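Long-range contact in galactonate dehydratase (Zobellia galactanivorans, PDB 5OLC), which is an enolase-superfamily protein of the mandelate racemase/muconate lactonizing enzyme type, built from an N-terminal capping domain and a barrel domain: residues E342-I354 against G370-L382. Residues are numbered along the deposited sequence; the frame is centred on the assembly and turned at random.
Sequences ENALRDEVTLHKI and GVDVDMDKLEHYL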
# COMPACT_ATOMS: atom_id res chain seq x y z
N GLU A 342 -27.03 -34.03 21.15
CA GLU A 342 -27.65 -35.33 20.90
C GLU A 342 -27.31 -35.78 19.49
O GLU A 342 -27.67 -35.11 18.51
CB GLU A 342 -29.17 -35.26 21.12
CG GLU A 342 -29.60 -35.66 22.52
CD GLU A 342 -29.59 -34.59 23.59
OE1 GLU A 342 -30.69 -34.19 24.04
OE2 GLU A 342 -28.49 -34.20 24.05
N ASN A 343 -26.56 -36.89 19.39
CA ASN A 343 -26.14 -37.43 18.10
C ASN A 343 -25.99 -38.94 18.12
O ASN A 343 -24.97 -39.48 18.55
CB ASN A 343 -24.88 -36.74 17.58
CG ASN A 343 -24.67 -36.84 16.09
OD1 ASN A 343 -25.15 -37.75 15.41
ND2 ASN A 343 -23.86 -35.94 15.58
N ALA A 344 -27.02 -39.62 17.62
CA ALA A 344 -27.07 -41.06 17.52
C ALA A 344 -26.16 -41.56 16.40
O ALA A 344 -25.64 -42.66 16.52
CB ALA A 344 -28.50 -41.52 17.29
N LEU A 345 -25.94 -40.77 15.33
CA LEU A 345 -25.07 -41.20 14.23
C LEU A 345 -23.61 -41.19 14.64
O LEU A 345 -22.83 -42.04 14.22
CB LEU A 345 -25.29 -40.34 13.00
CG LEU A 345 -26.73 -40.07 12.69
CD1 LEU A 345 -26.98 -38.61 12.62
CD2 LEU A 345 -27.18 -40.78 11.45
N ARG A 346 -23.26 -40.24 15.51
CA ARG A 346 -21.92 -40.10 16.06
C ARG A 346 -21.67 -41.17 17.12
O ARG A 346 -20.64 -41.84 17.07
CB ARG A 346 -21.73 -38.68 16.63
CG ARG A 346 -20.50 -38.45 17.48
CD ARG A 346 -20.88 -38.12 18.91
NE ARG A 346 -21.51 -36.80 18.99
CZ ARG A 346 -22.07 -36.30 20.09
NH1 ARG A 346 -22.07 -37.00 21.22
NH2 ARG A 346 -22.61 -35.10 20.06
N ASP A 347 -22.62 -41.36 18.06
CA ASP A 347 -22.43 -42.30 19.16
C ASP A 347 -22.80 -43.78 18.86
O ASP A 347 -22.26 -44.67 19.52
CB ASP A 347 -23.13 -41.79 20.42
CG ASP A 347 -22.44 -40.57 21.00
OD1 ASP A 347 -21.20 -40.60 21.17
OD2 ASP A 347 -23.14 -39.58 21.29
N GLU A 348 -23.64 -44.05 17.84
CA GLU A 348 -24.03 -45.42 17.51
C GLU A 348 -23.35 -45.97 16.25
O GLU A 348 -22.85 -47.08 16.29
CB GLU A 348 -25.56 -45.57 17.41
CG GLU A 348 -26.32 -45.33 18.70
CD GLU A 348 -27.83 -45.32 18.60
OE1 GLU A 348 -28.39 -46.12 17.81
OE2 GLU A 348 -28.47 -44.53 19.34
N VAL A 349 -23.38 -45.22 15.13
CA VAL A 349 -22.81 -45.70 13.87
C VAL A 349 -21.28 -45.80 13.94
O VAL A 349 -20.72 -46.75 13.39
CB VAL A 349 -23.29 -44.90 12.63
CG1 VAL A 349 -22.83 -45.55 11.33
CG2 VAL A 349 -24.81 -44.76 12.63
N THR A 350 -20.61 -44.85 14.65
CA THR A 350 -19.15 -44.86 14.76
C THR A 350 -18.64 -45.26 16.14
O THR A 350 -19.11 -44.78 17.18
CB THR A 350 -18.50 -43.56 14.29
OG1 THR A 350 -19.13 -42.46 14.93
CG2 THR A 350 -18.54 -43.42 12.79
N LEU A 351 -17.64 -46.14 16.11
CA LEU A 351 -16.96 -46.73 17.23
C LEU A 351 -15.55 -46.15 17.38
O LEU A 351 -14.70 -46.31 16.50
CB LEU A 351 -16.87 -48.26 17.02
CG LEU A 351 -18.16 -48.98 16.70
CD1 LEU A 351 -17.91 -50.11 15.73
CD2 LEU A 351 -18.87 -49.45 17.96
N HIS A 352 -15.31 -45.49 18.52
CA HIS A 352 -14.02 -44.89 18.85
C HIS A 352 -13.30 -45.70 19.94
O HIS A 352 -13.94 -46.40 20.73
CB HIS A 352 -14.21 -43.42 19.25
CG HIS A 352 -14.92 -43.21 20.56
ND1 HIS A 352 -14.22 -43.02 21.74
CD2 HIS A 352 -16.24 -43.13 20.83
CE1 HIS A 352 -15.13 -42.83 22.67
NE2 HIS A 352 -16.36 -42.89 22.18
N LYS A 353 -11.97 -45.58 19.99
CA LYS A 353 -11.13 -46.24 20.99
C LYS A 353 -10.64 -45.21 22.05
O LYS A 353 -10.31 -45.60 23.17
CB LYS A 353 -9.91 -46.91 20.30
CG LYS A 353 -10.14 -48.37 19.86
CD LYS A 353 -10.85 -48.50 18.49
CE LYS A 353 -10.16 -49.49 17.58
NZ LYS A 353 -11.00 -49.81 16.40
N ILE A 354 -10.63 -43.91 21.68
CA ILE A 354 -10.15 -42.76 22.46
C ILE A 354 -10.82 -42.68 23.87
O ILE A 354 -11.96 -43.11 24.05
CB ILE A 354 -10.24 -41.42 21.64
CG1 ILE A 354 -11.62 -40.75 21.72
CG2 ILE A 354 -9.81 -41.62 20.17
CD1 ILE A 354 -11.61 -39.30 21.34
N GLY A 370 -8.17 -44.82 14.46
CA GLY A 370 -8.58 -45.56 15.64
C GLY A 370 -10.08 -45.63 15.75
O GLY A 370 -10.63 -45.55 16.86
N VAL A 371 -10.73 -45.77 14.58
CA VAL A 371 -12.19 -45.83 14.44
C VAL A 371 -12.69 -46.92 13.52
O VAL A 371 -12.06 -47.26 12.50
CB VAL A 371 -12.86 -44.49 14.04
CG1 VAL A 371 -13.04 -43.58 15.25
CG2 VAL A 371 -12.16 -43.80 12.87
N ASP A 372 -13.91 -47.39 13.86
CA ASP A 372 -14.69 -48.37 13.12
C ASP A 372 -16.16 -47.97 13.05
O ASP A 372 -16.60 -47.08 13.79
CB ASP A 372 -14.50 -49.78 13.68
CG ASP A 372 -13.96 -50.75 12.65
OD1 ASP A 372 -14.34 -50.62 11.45
OD2 ASP A 372 -13.15 -51.63 13.03
N VAL A 373 -16.90 -48.60 12.11
CA VAL A 373 -18.33 -48.38 11.91
C VAL A 373 -19.10 -49.69 12.20
O VAL A 373 -18.78 -50.73 11.61
CB VAL A 373 -18.61 -47.80 10.50
CG1 VAL A 373 -20.09 -47.92 10.11
CG2 VAL A 373 -18.12 -46.36 10.37
N ASP A 374 -20.11 -49.63 13.11
CA ASP A 374 -21.00 -50.75 13.44
C ASP A 374 -21.88 -50.89 12.20
O ASP A 374 -22.75 -50.04 11.96
CB ASP A 374 -21.84 -50.43 14.70
CG ASP A 374 -22.73 -51.54 15.25
OD1 ASP A 374 -23.05 -52.48 14.49
OD2 ASP A 374 -23.14 -51.44 16.43
N MET A 375 -21.62 -51.92 11.38
CA MET A 375 -22.30 -52.14 10.09
C MET A 375 -23.81 -52.44 10.20
O MET A 375 -24.53 -52.30 9.21
CB MET A 375 -21.57 -53.21 9.27
CG MET A 375 -20.13 -52.83 8.93
SD MET A 375 -19.94 -51.24 8.08
CE MET A 375 -19.79 -51.79 6.37
N ASP A 376 -24.29 -52.80 11.42
CA ASP A 376 -25.71 -53.04 11.69
C ASP A 376 -26.40 -51.71 11.93
O ASP A 376 -27.48 -51.47 11.38
CB ASP A 376 -25.89 -54.00 12.88
CG ASP A 376 -25.36 -55.41 12.65
OD1 ASP A 376 -25.41 -55.89 11.49
OD2 ASP A 376 -24.94 -56.05 13.64
N LYS A 377 -25.75 -50.81 12.71
CA LYS A 377 -26.27 -49.45 12.98
C LYS A 377 -26.11 -48.55 11.74
O LYS A 377 -26.84 -47.57 11.61
CB LYS A 377 -25.61 -48.84 14.22
CG LYS A 377 -25.83 -49.68 15.46
CD LYS A 377 -26.66 -48.96 16.50
CE LYS A 377 -26.44 -49.51 17.89
NZ LYS A 377 -25.04 -49.30 18.38
N LEU A 378 -25.21 -48.93 10.83
CA LEU A 378 -24.97 -48.29 9.53
C LEU A 378 -26.17 -48.62 8.65
O LEU A 378 -26.81 -47.70 8.16
CB LEU A 378 -23.65 -48.80 8.91
CG LEU A 378 -23.03 -48.12 7.65
CD1 LEU A 378 -23.63 -48.62 6.36
CD2 LEU A 378 -22.98 -46.63 7.75
N GLU A 379 -26.50 -49.94 8.48
CA GLU A 379 -27.66 -50.40 7.68
C GLU A 379 -28.98 -49.86 8.20
O GLU A 379 -29.87 -49.56 7.40
CB GLU A 379 -27.72 -51.94 7.59
CG GLU A 379 -26.78 -52.54 6.55
CD GLU A 379 -27.11 -52.29 5.09
OE1 GLU A 379 -26.16 -52.06 4.30
OE2 GLU A 379 -28.30 -52.36 4.73
N HIS A 380 -29.09 -49.71 9.53
CA HIS A 380 -30.29 -49.19 10.18
C HIS A 380 -30.53 -47.72 9.91
O HIS A 380 -31.66 -47.36 9.59
CB HIS A 380 -30.29 -49.46 11.70
CG HIS A 380 -31.49 -48.90 12.38
ND1 HIS A 380 -31.39 -47.81 13.23
CD2 HIS A 380 -32.80 -49.22 12.24
CE1 HIS A 380 -32.63 -47.55 13.62
NE2 HIS A 380 -33.51 -48.36 13.04
N TYR A 381 -29.50 -46.88 10.06
CA TYR A 381 -29.61 -45.43 9.91
C TYR A 381 -29.49 -44.89 8.48
O TYR A 381 -29.75 -43.71 8.28
CB TYR A 381 -28.59 -44.75 10.81
CG TYR A 381 -28.98 -44.73 12.27
CD1 TYR A 381 -29.85 -43.77 12.76
CD2 TYR A 381 -28.40 -45.62 13.17
CE1 TYR A 381 -30.16 -43.70 14.12
CE2 TYR A 381 -28.71 -45.57 14.53
CZ TYR A 381 -29.59 -44.61 15.00
OH TYR A 381 -29.94 -44.54 16.33
N LEU A 382 -29.15 -45.74 7.49
CA LEU A 382 -29.02 -45.39 6.06
C LEU A 382 -30.27 -44.65 5.48
O LEU A 382 -31.37 -44.74 6.03
CB LEU A 382 -28.73 -46.67 5.24
CG LEU A 382 -27.47 -46.70 4.33
CD1 LEU A 382 -27.67 -45.97 2.98
CD2 LEU A 382 -26.22 -46.24 5.08
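V349 meets V373, L378 and Y381 through its two methyl groups, which divide the work. With CG1 anti to the backbone N (chi1 -172°), that branch lies against L378 CD2 and V373 CG1, while V349 CG2 is turned to the Y381 ring, 3.7 Å from Y381 CD2. Further along the strands, on the face they share, T350 CG2 and V373 CG2 meet at 3.8 Å. Y381 itself enters as a knob among A344, L345, E348 and V349; A344 CB and L345 CD2 approach its ring obliquely. Strand 11-22 extends this apolar region, I19 touching both L345 and L378.

Between strands 350-352 and 371-373 the pairing is antiparallel, their axes approaching to 4.5 Å. L351 and D372 form the hydrogen-bonded pair: L351 N donates to D372 O at 2.7 Å and nearly straight (170°), and D372 N returns a bond to L351 O. T350-V373 and H352-V371 are the flanking non-hydrogen-bonded pairs. The bond from D374 N to V349 O continues the link to the point where the second helix begins, with D374 as its N-cap. The helix-strand unit and the strand-helix unit both follow the last strand, 337-339, of the enolase-type (beta/alpha)7beta barrel and meet the N-terminal domain's sheet: D372 OD1 is hydrogen-bonded to Y51 OH, and the Y381 backbone bonds to S20.

At the polar edge, Y381 OH donates to E348 OE1 at 2.7 Å. The carboxylate and ring planes stand 69° apart; OE1 lies at the ring edge, yet the hydroxyl reaches it from above the carboxylate plane. K377 crosses E348 roughly at a right angle, CD 3.6 Å from E348 OE1, while its NZ makes a weak salt bridge to D374 OD2.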